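Local structure of alpha-Amylase (Thermotoga maritima, 2B5D) at residues 14-19 against 25-30; 321-326 against 361-366; 431-436 against 490-495. The protein belongs to glycoside hydrolase family 57 and joins a domain built round a mainly parallel beta-sheet to a helical C-terminal part. One frame throughout, in Å; residues are numbered along the deposited sequence.

Contact 1: 14-19 against 25-30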
# COMPACT_ATOMS: atom_id res chain seq x y z
N PRO A 14 -16.09 3.41 -19.25
CA PRO A 14 -15.31 2.19 -19.50
C PRO A 14 -16.19 0.92 -19.34
O PRO A 14 -17.25 0.94 -18.66
CB PRO A 14 -14.21 2.22 -18.45
CG PRO A 14 -14.64 3.35 -17.41
CD PRO A 14 -15.55 4.24 -18.14
N TYR A 15 -15.84 -0.15 -20.04
CA TYR A 15 -16.57 -1.41 -19.87
C TYR A 15 -16.12 -1.98 -18.52
O TYR A 15 -14.96 -2.32 -18.33
CB TYR A 15 -16.26 -2.41 -21.00
CG TYR A 15 -17.05 -3.69 -20.96
CD1 TYR A 15 -16.45 -4.87 -20.54
CD2 TYR A 15 -18.39 -3.74 -21.37
CE1 TYR A 15 -17.15 -6.05 -20.50
CE2 TYR A 15 -19.11 -4.95 -21.34
CZ TYR A 15 -18.47 -6.08 -20.89
OH TYR A 15 -19.13 -7.28 -20.83
N VAL A 16 -17.06 -2.03 -17.60
CA VAL A 16 -16.86 -2.57 -16.27
C VAL A 16 -17.97 -3.56 -16.09
O VAL A 16 -19.16 -3.21 -15.90
CB VAL A 16 -16.93 -1.48 -15.19
CG1 VAL A 16 -17.16 -2.12 -13.81
CG2 VAL A 16 -15.63 -0.63 -15.21
N HIS A 17 -17.61 -4.83 -16.22
CA HIS A 17 -18.61 -5.85 -16.07
C HIS A 17 -18.06 -6.93 -15.15
O HIS A 17 -17.10 -7.63 -15.48
CB HIS A 17 -19.05 -6.36 -17.43
CG HIS A 17 -20.15 -7.38 -17.39
ND1 HIS A 17 -20.01 -8.63 -17.97
CD2 HIS A 17 -21.40 -7.34 -16.88
CE1 HIS A 17 -21.13 -9.31 -17.82
NE2 HIS A 17 -21.99 -8.55 -17.16
N HIS A 18 -18.67 -7.00 -13.97
CA HIS A 18 -18.30 -7.97 -12.93
C HIS A 18 -19.48 -8.86 -12.53
O HIS A 18 -20.08 -8.69 -11.45
CB HIS A 18 -17.72 -7.24 -11.73
CG HIS A 18 -16.40 -6.61 -12.03
ND1 HIS A 18 -15.25 -7.35 -12.21
CD2 HIS A 18 -16.05 -5.32 -12.22
CE1 HIS A 18 -14.24 -6.54 -12.47
NE2 HIS A 18 -14.70 -5.30 -12.49
N PRO A 19 -19.81 -9.83 -13.41
CA PRO A 19 -20.95 -10.68 -13.08
C PRO A 19 -20.62 -11.67 -11.94
O PRO A 19 -21.53 -12.29 -11.43
CB PRO A 19 -21.24 -11.41 -14.39
CG PRO A 19 -19.98 -11.39 -15.13
CD PRO A 19 -19.22 -10.18 -14.72
N LEU A 25 -18.40 -2.11 -6.59
CA LEU A 25 -18.26 -0.67 -6.37
C LEU A 25 -18.29 0.16 -7.67
O LEU A 25 -18.92 1.22 -7.72
CB LEU A 25 -16.99 -0.36 -5.57
CG LEU A 25 -16.65 1.11 -5.27
CD1 LEU A 25 -17.72 1.78 -4.39
CD2 LEU A 25 -15.25 1.23 -4.64
N GLU A 26 -17.62 -0.35 -8.70
CA GLU A 26 -17.46 0.43 -9.93
C GLU A 26 -18.56 0.23 -10.96
O GLU A 26 -18.56 0.86 -12.01
CB GLU A 26 -16.04 0.28 -10.53
CG GLU A 26 -15.14 -0.82 -9.96
CD GLU A 26 -14.54 -0.48 -8.58
OE1 GLU A 26 -14.66 -1.34 -7.66
OE2 GLU A 26 -13.94 0.62 -8.41
N GLU A 27 -19.53 -0.62 -10.63
CA GLU A 27 -20.76 -0.72 -11.40
C GLU A 27 -21.77 0.36 -11.00
O GLU A 27 -22.76 0.57 -11.70
CB GLU A 27 -21.37 -2.12 -11.28
CG GLU A 27 -20.44 -3.26 -11.75
CD GLU A 27 -21.15 -4.61 -11.91
OE1 GLU A 27 -20.81 -5.34 -12.88
OE2 GLU A 27 -22.02 -4.94 -11.06
N ARG A 28 -21.54 1.02 -9.86
CA ARG A 28 -22.37 2.14 -9.40
C ARG A 28 -22.15 3.42 -10.22
O ARG A 28 -23.03 4.27 -10.28
CB ARG A 28 -22.07 2.47 -7.93
CG ARG A 28 -22.46 1.40 -6.93
CD ARG A 28 -22.25 1.90 -5.49
NE ARG A 28 -23.44 2.52 -4.90
CZ ARG A 28 -23.78 3.81 -5.01
NH1 ARG A 28 -23.02 4.66 -5.71
NH2 ARG A 28 -24.89 4.27 -4.42
N TRP A 29 -20.96 3.57 -10.81
CA TRP A 29 -20.70 4.67 -11.72
C TRP A 29 -21.77 4.68 -12.82
O TRP A 29 -22.45 5.67 -13.03
CB TRP A 29 -19.31 4.57 -12.36
CG TRP A 29 -18.09 4.44 -11.45
CD1 TRP A 29 -16.90 3.85 -11.79
CD2 TRP A 29 -17.92 4.92 -10.09
NE1 TRP A 29 -16.01 3.92 -10.74
CE2 TRP A 29 -16.60 4.57 -9.68
CE3 TRP A 29 -18.75 5.60 -9.17
CZ2 TRP A 29 -16.08 4.88 -8.39
CZ3 TRP A 29 -18.24 5.92 -7.87
CH2 TRP A 29 -16.91 5.55 -7.51
N LEU A 30 -21.92 3.54 -13.48
CA LEU A 30 -22.97 3.33 -14.47
C LEU A 30 -24.37 3.72 -13.98
O LEU A 30 -25.12 4.42 -14.67
CB LEU A 30 -22.97 1.87 -14.91
CG LEU A 30 -23.29 1.44 -16.35
CD1 LEU A 30 -24.19 0.24 -16.28
CD2 LEU A 30 -23.88 2.52 -17.25

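Contact 2: 321-326 against 361-366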
# COMPACT_ATOMS: atom_id res chain seq x y z
N ARG A 321 -29.02 32.68 -19.58
CA ARG A 321 -29.10 33.93 -20.31
C ARG A 321 -27.72 34.55 -20.43
O ARG A 321 -27.43 35.24 -21.39
CB ARG A 321 -30.07 34.90 -19.64
CG ARG A 321 -31.54 34.52 -19.80
CD ARG A 321 -32.43 35.45 -18.96
NE ARG A 321 -33.79 35.52 -19.50
CZ ARG A 321 -34.78 34.67 -19.21
NH1 ARG A 321 -34.59 33.66 -18.36
NH2 ARG A 321 -35.97 34.84 -19.77
N ASP A 322 -26.86 34.33 -19.45
CA ASP A 322 -25.48 34.74 -19.61
C ASP A 322 -24.87 34.04 -20.85
O ASP A 322 -24.29 34.68 -21.72
CB ASP A 322 -24.66 34.39 -18.38
CG ASP A 322 -23.38 35.14 -18.34
OD1 ASP A 322 -23.45 36.36 -18.20
OD2 ASP A 322 -22.29 34.54 -18.41
N PHE A 323 -24.99 32.72 -20.89
CA PHE A 323 -24.38 31.98 -21.95
C PHE A 323 -24.97 32.35 -23.32
O PHE A 323 -24.19 32.63 -24.25
CB PHE A 323 -24.41 30.47 -21.68
CG PHE A 323 -23.32 29.73 -22.41
CD1 PHE A 323 -21.99 30.10 -22.23
CD2 PHE A 323 -23.63 28.70 -23.30
CE1 PHE A 323 -21.01 29.46 -22.92
CE2 PHE A 323 -22.65 28.04 -23.99
CZ PHE A 323 -21.33 28.40 -23.80
N LEU A 324 -26.31 32.38 -23.41
CA LEU A 324 -27.02 32.93 -24.57
C LEU A 324 -26.47 34.27 -25.06
O LEU A 324 -26.09 34.39 -26.25
CB LEU A 324 -28.50 33.10 -24.27
CG LEU A 324 -29.35 33.76 -25.37
CD1 LEU A 324 -29.81 32.79 -26.45
CD2 LEU A 324 -30.55 34.47 -24.73
N HIS A 325 -26.39 35.26 -24.17
CA HIS A 325 -25.89 36.56 -24.56
C HIS A 325 -24.45 36.48 -25.01
O HIS A 325 -24.09 37.11 -25.99
CB HIS A 325 -26.16 37.66 -23.48
CG HIS A 325 -27.62 37.78 -23.12
ND1 HIS A 325 -28.07 38.16 -21.87
CD2 HIS A 325 -28.73 37.48 -23.84
CE1 HIS A 325 -29.39 38.10 -21.84
NE2 HIS A 325 -29.82 37.69 -23.02
N LYS A 326 -23.62 35.70 -24.34
CA LYS A 326 -22.25 35.47 -24.87
C LYS A 326 -22.19 34.83 -26.29
O LYS A 326 -21.33 35.19 -27.08
CB LYS A 326 -21.45 34.65 -23.88
CG LYS A 326 -21.15 35.45 -22.67
CD LYS A 326 -20.58 34.63 -21.54
CE LYS A 326 -19.54 35.46 -20.86
NZ LYS A 326 -20.20 36.29 -19.81
N VAL A 361 -28.82 19.56 -16.65
CA VAL A 361 -29.72 19.30 -17.77
C VAL A 361 -30.82 20.38 -17.85
O VAL A 361 -31.25 20.74 -18.95
CB VAL A 361 -30.27 17.82 -17.85
CG1 VAL A 361 -29.15 16.79 -17.55
CG2 VAL A 361 -31.42 17.63 -16.92
N PHE A 362 -31.20 20.91 -16.68
CA PHE A 362 -32.10 22.04 -16.55
C PHE A 362 -31.53 23.23 -17.29
O PHE A 362 -32.26 23.90 -18.01
CB PHE A 362 -32.31 22.47 -15.07
CG PHE A 362 -32.84 21.39 -14.14
CD1 PHE A 362 -32.30 21.22 -12.86
CD2 PHE A 362 -33.91 20.56 -14.51
CE1 PHE A 362 -32.79 20.24 -11.96
CE2 PHE A 362 -34.40 19.58 -13.63
CZ PHE A 362 -33.84 19.42 -12.35
N PHE A 363 -30.25 23.51 -17.05
CA PHE A 363 -29.50 24.50 -17.83
C PHE A 363 -29.54 24.22 -19.36
O PHE A 363 -29.86 25.11 -20.17
CB PHE A 363 -28.05 24.61 -17.34
CG PHE A 363 -27.19 25.51 -18.20
CD1 PHE A 363 -26.96 26.84 -17.83
CD2 PHE A 363 -26.61 25.04 -19.40
CE1 PHE A 363 -26.19 27.70 -18.64
CE2 PHE A 363 -25.83 25.87 -20.19
CZ PHE A 363 -25.63 27.21 -19.83
N LEU A 364 -29.24 22.99 -19.75
CA LEU A 364 -29.31 22.61 -21.13
C LEU A 364 -30.66 22.89 -21.77
O LEU A 364 -30.73 23.33 -22.94
CB LEU A 364 -28.90 21.15 -21.34
CG LEU A 364 -27.59 21.06 -22.12
CD1 LEU A 364 -27.83 21.59 -23.52
CD2 LEU A 364 -26.42 21.86 -21.48
N LYS A 365 -31.71 22.65 -20.99
CA LYS A 365 -33.06 22.79 -21.51
C LYS A 365 -33.42 24.26 -21.68
O LYS A 365 -34.03 24.66 -22.66
CB LYS A 365 -34.07 22.10 -20.59
CG LYS A 365 -35.50 22.07 -21.15
CD LYS A 365 -36.48 22.10 -20.00
CE LYS A 365 -37.88 21.78 -20.48
NZ LYS A 365 -38.80 21.88 -19.32
N ARG A 366 -33.02 25.07 -20.71
CA ARG A 366 -33.31 26.48 -20.77
C ARG A 366 -32.50 27.15 -21.85
O ARG A 366 -33.02 28.05 -22.51
CB ARG A 366 -33.13 27.15 -19.39
CG ARG A 366 -34.30 26.83 -18.45
CD ARG A 366 -35.71 27.17 -19.06
NE ARG A 366 -35.85 28.62 -19.23
CZ ARG A 366 -36.29 29.23 -20.32
NH1 ARG A 366 -36.36 30.55 -20.36
NH2 ARG A 366 -36.69 28.52 -21.38

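Contact 3: 431-436 against 490-495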
# COMPACT_ATOMS: atom_id res chain seq x y z
N ILE A 431 -1.90 -10.06 -34.70
CA ILE A 431 -1.94 -9.83 -36.14
C ILE A 431 -1.48 -11.10 -36.84
O ILE A 431 -2.20 -11.61 -37.69
CB ILE A 431 -1.10 -8.59 -36.58
CG1 ILE A 431 -1.80 -7.28 -36.18
CG2 ILE A 431 -0.96 -8.56 -38.09
CD1 ILE A 431 -0.84 -6.14 -35.98
N ASP A 432 -0.29 -11.58 -36.47
CA ASP A 432 0.20 -12.93 -36.82
C ASP A 432 -0.87 -13.99 -36.77
O ASP A 432 -1.15 -14.63 -37.76
CB ASP A 432 1.31 -13.35 -35.89
CG ASP A 432 2.57 -12.61 -36.13
OD1 ASP A 432 2.54 -11.65 -36.92
OD2 ASP A 432 3.61 -12.95 -35.55
N LEU A 433 -1.49 -14.18 -35.62
CA LEU A 433 -2.45 -15.25 -35.51
C LEU A 433 -3.72 -15.04 -36.32
O LEU A 433 -4.40 -16.01 -36.72
CB LEU A 433 -2.76 -15.48 -34.02
CG LEU A 433 -1.61 -15.76 -33.02
CD1 LEU A 433 -2.15 -15.89 -31.63
CD2 LEU A 433 -0.85 -17.00 -33.38
N SER A 434 -4.09 -13.78 -36.54
CA SER A 434 -5.33 -13.53 -37.27
C SER A 434 -5.12 -13.89 -38.75
O SER A 434 -6.06 -14.32 -39.41
CB SER A 434 -5.82 -12.08 -37.13
OG SER A 434 -4.88 -11.22 -37.77
N LYS A 435 -3.91 -13.67 -39.24
CA LYS A 435 -3.52 -14.01 -40.60
C LYS A 435 -3.34 -15.53 -40.71
O LYS A 435 -3.93 -16.17 -41.58
CB LYS A 435 -2.22 -13.29 -40.99
CG LYS A 435 -2.38 -11.80 -41.33
CD LYS A 435 -1.03 -11.13 -41.58
CE LYS A 435 -1.17 -9.62 -41.80
NZ LYS A 435 0.17 -8.90 -41.57
N LYS A 436 -2.53 -16.11 -39.80
CA LYS A 436 -2.38 -17.56 -39.69
C LYS A 436 -3.70 -18.34 -39.66
O LYS A 436 -3.83 -19.38 -40.31
CB LYS A 436 -1.46 -17.90 -38.51
CG LYS A 436 -1.19 -19.39 -38.31
CD LYS A 436 -0.16 -19.61 -37.20
CE LYS A 436 0.23 -21.10 -37.07
NZ LYS A 436 -0.65 -21.86 -36.11
N ASN A 490 -2.75 -15.81 -21.27
CA ASN A 490 -3.29 -17.12 -20.99
C ASN A 490 -3.89 -17.74 -22.22
O ASN A 490 -3.60 -18.89 -22.53
CB ASN A 490 -4.35 -17.09 -19.88
CG ASN A 490 -3.74 -16.88 -18.51
OD1 ASN A 490 -2.53 -17.04 -18.32
ND2 ASN A 490 -4.57 -16.47 -17.57
N LEU A 491 -4.73 -17.00 -22.93
CA LEU A 491 -5.31 -17.59 -24.14
C LEU A 491 -4.25 -17.83 -25.21
O LEU A 491 -4.30 -18.82 -25.94
CB LEU A 491 -6.43 -16.73 -24.69
CG LEU A 491 -7.58 -16.44 -23.75
CD1 LEU A 491 -8.17 -15.08 -24.13
CD2 LEU A 491 -8.61 -17.53 -23.81
N TYR A 492 -3.28 -16.93 -25.30
CA TYR A 492 -2.24 -17.05 -26.29
C TYR A 492 -1.50 -18.35 -26.07
O TYR A 492 -1.25 -19.11 -27.03
CB TYR A 492 -1.28 -15.86 -26.21
CG TYR A 492 -0.10 -15.99 -27.12
CD1 TYR A 492 -0.22 -15.75 -28.49
CD2 TYR A 492 1.16 -16.37 -26.62
CE1 TYR A 492 0.88 -15.87 -29.35
CE2 TYR A 492 2.26 -16.51 -27.46
CZ TYR A 492 2.11 -16.26 -28.84
OH TYR A 492 3.19 -16.37 -29.70
N ASP A 493 -1.16 -18.60 -24.80
CA ASP A 493 -0.46 -19.81 -24.42
C ASP A 493 -1.21 -21.11 -24.68
O ASP A 493 -0.65 -22.05 -25.20
CB ASP A 493 -0.06 -19.72 -22.97
CG ASP A 493 1.08 -18.80 -22.78
OD1 ASP A 493 1.71 -18.44 -23.81
OD2 ASP A 493 1.35 -18.45 -21.61
N GLN A 494 -2.49 -21.13 -24.35
CA GLN A 494 -3.28 -22.31 -24.64
C GLN A 494 -3.35 -22.59 -26.15
O GLN A 494 -3.33 -23.74 -26.56
CB GLN A 494 -4.67 -22.16 -24.06
CG GLN A 494 -4.61 -21.94 -22.58
CD GLN A 494 -5.96 -21.70 -21.96
OE1 GLN A 494 -6.05 -21.44 -20.77
NE2 GLN A 494 -7.02 -21.78 -22.76
N LEU A 495 -3.42 -21.53 -26.96
CA LEU A 495 -3.64 -21.68 -28.39
C LEU A 495 -2.39 -22.21 -29.02
O LEU A 495 -2.42 -23.22 -29.71
CB LEU A 495 -4.03 -20.35 -29.05
CG LEU A 495 -4.52 -20.43 -30.50
CD1 LEU A 495 -5.83 -21.25 -30.62
CD2 LEU A 495 -4.77 -19.04 -31.00

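Contact 1: 14-19 against 25-30
Val16 and His18 face Glu26 and Glu27 where the loop after strand 3-11 doubles back toward helix 27-47, in the part of the chain belonging to glycoside hydrolase family 57. A single hydrogen bond carries the polar side of the contact. The backbone N of His18 donates to Glu27 OE1 over 2.9 Å, nearly straight at 163°, reaching the oxygen from its anti side and about 33° out of the carboxylate plane. Glutamate suits the place because its length is needed: CG stands beside its own backbone N (chi1 -59°) and the chain runs extended from there, which carries the carboxylate from residues 25-30 across to the loop. The bond thus ties a main-chain N-H, in a segment without regular secondary structure, to a buried acid.

The apolar side rests on Val16, whose CB is directed at residues 25-30. Its CG1 lies 4.0 Å from Glu27 CG and so packs against the aliphatic part of the same side chain whose end binds His18. A compact branched residue fits here, with Tyr476 of helix 473-496 touching it too.

The two histidines anchor the loop to the C-terminal part: His17 ND1 is hydrogen-bonded to Thr511 O and His18 NE2 to Tyr476 OH, while the His18 ring stacks on Phe24. Beside the Glu27 contact, Val16 CG1 also reaches the main chain, 3.8 Å from Glu26 O.

Contact 2: 321-326 against 361-366
Phe363 holds CG anti to the backbone N (chi1 174°), which swings its ring out until CZ, the far end, comes to 3.9 Å from Phe323 CB. That CB points at the other helix from the backbone itself; the chi1 of Phe323 (-156°) only sends its ring on to other aromatic neighbours. Seen from the Phe363 ring, the methylene lies at the edge, near the ring plane, so ring rim meets aliphatic carbon. Phenylalanine suits 363 because its ring is long enough to span the gap, and suits 323 because its ring packs among aromatics, edge-to-face with Trp246 and against Phe367. Trp246 meets the Phe363 ring as well.

The contact joins helix 309-338 to helix 360-373, two helices separated in the chain by strand 343-349 of the mainly parallel sheet and by the short helix 352-356. Helix 27-47 lies against other residues of the second helix, where Leu364 touches Met44.

Toward the surface, Arg321 and Arg366 run side by side and point the same way, their NH1 atoms 4.1 Å apart and their guanidinium planes turned by 59°. Arg321 reaches out through a chain extended from CG to NE, whereas Arg366 is bent at chi2 and chi3. Glu317 OE2 forms salt bridges with NH1 of each, which probably offsets the repulsion between them; Arg366 NH2 is also paired with Glu369 OE1.

Contact 3: 431-436 against 490-495
Two helices of the C-terminal helical part, 418-436 and 473-496, meet here through one leucine set against a tyrosine and a second leucine. Leu433 does the reaching. Its CG stands beside the backbone N (chi1 -55°) and CD1 extends away from its own helix, coming to 3.7 Å from Tyr492 CD1 and 3.8 Å from Tyr492 CE1. The methyl lies at the edge of the phenol ring, near its plane, and the two side chains cross at about a right angle; this is rim packing rather than a CH-pi contact over the ring face. The same methyl is 4.1 Å from Leu495 CD2, so it touches two side chains that lie three residues apart on the facing helix.

With CG anti to the backbone N (chi1 174°), the Tyr492 ring is carried nearer the other helix than the direction of its CB alone would place it. Leucine suits position 433 because its branched end can meet both partners, and an aromatic ring suits 492, since its edge meets the methyl while the ring also makes a cation-pi contact with Arg429. Near the end of the first helix, Ser434 OG turns back on its own backbone and donates to Ile431 O at 2.7 Å, an oxygen that also accepts from Lys435 N.

Helix 443-458 packs against both sides of the contact: its Met452 touches Leu433 and Tyr492, and its Leu449 meets Leu495.

How the contacts relate
All three contacts are only partly buried, and they lie progressively farther from the chain's centre. Contacts 1 and 2 lie on opposite sides of that centre, and so do contacts 2 and 3, whose centres are 53 Å apart. Contacts 1 and 2 share an indirect link: helix 27-47, which starts in contact 1, packs farther along on helix 360-373 of contact 2. Helix 473-496 similarly runs from beside contact 1 into contact 3. The chemistry follows the setting: an irregular loop is pinned by a main-chain to carboxylate bond in contact 1, aromatics and acid-bridged arginines join helices in contact 2, and contact 3 is purely apolar.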